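Local coordinates for flavodoxin (Bacillus cereus, PDB 6FSG), which binds flavin mononucleotide and probably serves as a low-potential electron donor to a number of redox enzymes, at residues A22-E27 with K134-G139. Residues are numbered along the deposited sequence; the frame is centred on the assembly and turned at random. Where two conformers were deposited one is given.
Sequences AGVIRE and KCLQFG
The last turn of helix 13-26 packs against the middle of helix 129-144 where I25 and V24 meet G139 and L136. The axes of the two short helical pieces run in broadly the same direction, crossing at -45° with a closest approach of 8.6 Å, and the backbones come nearest at I25 CA and G139 CA, 5.7 Å apart. G139 has no side chain at this close approach, and I25 lies against its backbone; V24 meets chiefly L136. V24 carries its CG1 anti to the backbone N (chi1 169°), which directs both methyls at the other helix; in the L136 conformer described, CD1 lies across the mouth of the valine fork, 3.6 Å from V24 CG1 and CG2, but a second conformer may place it differently. This L136 side chain crosses V24 at about a right angle, on the more exposed border of the interface. In the flavodoxin fold, a five-stranded parallel sheet of order 2-1-3-4-5 with helices on both faces, these two helices are neighbours on one face, and this contact lies away from the FMN site. On the side nearer the sheet, I25 CG1 comes to 4.0 Å from G139 O, while the I25 side chain also touches I32 and I53. F138 and C135 extend the packing to I21 on the preceding turn of helix 13-26, and F138 also reaches L118 and L121 of strand 115-124.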
loop_
_atom_site.group_PDB
_atom_site.type_symbol
_atom_site.label_atom_id
_atom_site.label_comp_id
_atom_site.label_asym_id
_atom_site.label_seq_id
_atom_site.Cartn_x
_atom_site.Cartn_y
_atom_site.Cartn_z
ATOM N N ALA A 22 4.634 -3.164 -8.438
ATOM C CA ALA A 22 6.031 -3.507 -8.185
ATOM C C ALA A 22 6.786 -3.786 -9.485
ATOM O O ALA A 22 7.950 -3.387 -9.631
ATOM C CB ALA A 22 6.096 -4.713 -7.251
ATOM N N GLY A 23 6.139 -4.460 -10.442
ATOM C CA GLY A 23 6.800 -4.760 -11.704
ATOM C C GLY A 23 7.166 -3.507 -12.476
ATOM O O GLY A 23 8.228 -3.434 -13.093
ATOM N N VAL A 24 6.291 -2.500 -12.438
ATOM C CA VAL A 24 6.582 -1.210 -13.058
ATOM C C VAL A 24 7.756 -0.533 -12.357
ATOM O O VAL A 24 8.696 -0.062 -13.002
ATOM C CB VAL A 24 5.320 -0.326 -13.058
ATOM C CG1 VAL A 24 5.657 1.101 -13.438
ATOM C CG2 VAL A 24 4.268 -0.935 -13.974
ATOM N N ILE A 25 7.726 -0.483 -11.021
ATOM C CA ILE A 25 8.808 0.168 -10.282
ATOM C C ILE A 25 10.139 -0.529 -10.544
ATOM O O ILE A 25 11.185 0.131 -10.640
ATOM C CB ILE A 25 8.448 0.252 -8.780
ATOM C CG1 ILE A 25 7.271 1.214 -8.554
ATOM C CG2 ILE A 25 9.650 0.659 -7.935
ATOM C CD1 ILE A 25 6.767 1.263 -7.147
ATOM N N ARG A 26 10.121 -1.856 -10.725
ATOM C CA ARG A 26 11.351 -2.602 -10.975
ATOM C C ARG A 26 11.993 -2.286 -12.319
ATOM O O ARG A 26 13.176 -2.589 -12.498
ATOM C CB ARG A 26 11.129 -4.105 -10.827
ATOM C CG ARG A 26 11.105 -4.495 -9.357
ATOM C CD ARG A 26 10.721 -5.918 -9.100
ATOM N NE ARG A 26 10.903 -6.219 -7.679
ATOM C CZ ARG A 26 10.244 -7.161 -7.019
ATOM N NH1 ARG A 26 9.353 -7.900 -7.655
ATOM N NH2 ARG A 26 10.482 -7.366 -5.731
ATOM N N GLU A 27 11.268 -1.667 -13.248
ATOM C CA GLU A 27 11.880 -1.180 -14.480
ATOM C C GLU A 27 12.563 0.174 -14.317
ATOM O O GLU A 27 13.088 0.703 -15.302
ATOM C CB GLU A 27 10.868 -1.143 -15.627
ATOM C CG GLU A 27 10.383 -2.513 -16.072
ATOM C CD GLU A 27 11.493 -3.419 -16.569
ATOM O OE1 GLU A 27 12.568 -2.910 -16.969
ATOM O OE2 GLU A 27 11.270 -4.652 -16.561
ATOM N N LYS A 134 -4.151 2.168 -14.421
ATOM C CA LYS A 134 -4.060 3.023 -13.240
ATOM C C LYS A 134 -2.965 2.547 -12.290
ATOM O O LYS A 134 -2.342 3.365 -11.604
ATOM C CB LYS A 134 -5.399 3.066 -12.501
ATOM C CG LYS A 134 -6.540 3.735 -13.257
ATOM C CD LYS A 134 -7.778 3.802 -12.361
ATOM C CE LYS A 134 -9.055 3.907 -13.161
ATOM N NZ LYS A 134 -9.083 5.129 -14.005
ATOM N N CYS A 135 -2.737 1.233 -12.215
ATOM C CA CYS A 135 -1.653 0.709 -11.394
ATOM C C CYS A 135 -0.308 1.143 -11.956
ATOM O O CYS A 135 0.608 1.490 -11.198
ATOM C CB CYS A 135 -1.725 -0.817 -11.330
ATOM S SG CYS A 135 -3.085 -1.475 -10.332
ATOM N N LEU A 136 -0.177 1.138 -13.292
ATOM C CA LEU A 136 1.048 1.594 -13.944
ATOM C C LEU A 136 1.300 3.075 -13.680
ATOM O O LEU A 136 2.437 3.478 -13.411
ATOM C CB LEU A 136 0.955 1.310 -15.447
ATOM C CG LEU A 136 1.852 2.103 -16.396
ATOM C CD1 LEU A 136 3.321 1.897 -16.068
ATOM C CD2 LEU A 136 1.579 1.709 -17.850
ATOM N N GLN A 137 0.253 3.899 -13.731
ATOM C CA GLN A 137 0.414 5.323 -13.448
ATOM C C GLN A 137 0.777 5.574 -11.983
ATOM O O GLN A 137 1.588 6.459 -11.681
ATOM C CB GLN A 137 -0.857 6.075 -13.821
ATOM C CG GLN A 137 -1.002 6.328 -15.289
ATOM C CD GLN A 137 0.122 7.187 -15.848
ATOM O OE1 GLN A 137 0.558 8.157 -15.226
ATOM N NE2 GLN A 137 0.599 6.826 -17.030
ATOM N N PHE A 138 0.196 4.802 -11.062
ATOM C CA PHE A 138 0.552 4.896 -9.643
ATOM C C PHE A 138 2.040 4.628 -9.431
ATOM O O PHE A 138 2.734 5.409 -8.768
ATOM C CB PHE A 138 -0.330 3.890 -8.898
ATOM C CG PHE A 138 -0.199 3.871 -7.389
ATOM C CD1 PHE A 138 0.798 3.133 -6.770
ATOM C CD2 PHE A 138 -1.152 4.478 -6.596
ATOM C CE1 PHE A 138 0.882 3.043 -5.400
ATOM C CE2 PHE A 138 -1.073 4.400 -5.213
ATOM C CZ PHE A 138 -0.055 3.665 -4.620
ATOM N N GLY A 139 2.560 3.536 -9.996
ATOM C CA GLY A 139 3.981 3.259 -9.856
ATOM C C GLY A 139 4.856 4.327 -10.486
ATOM O O GLY A 139 5.856 4.747 -9.899
#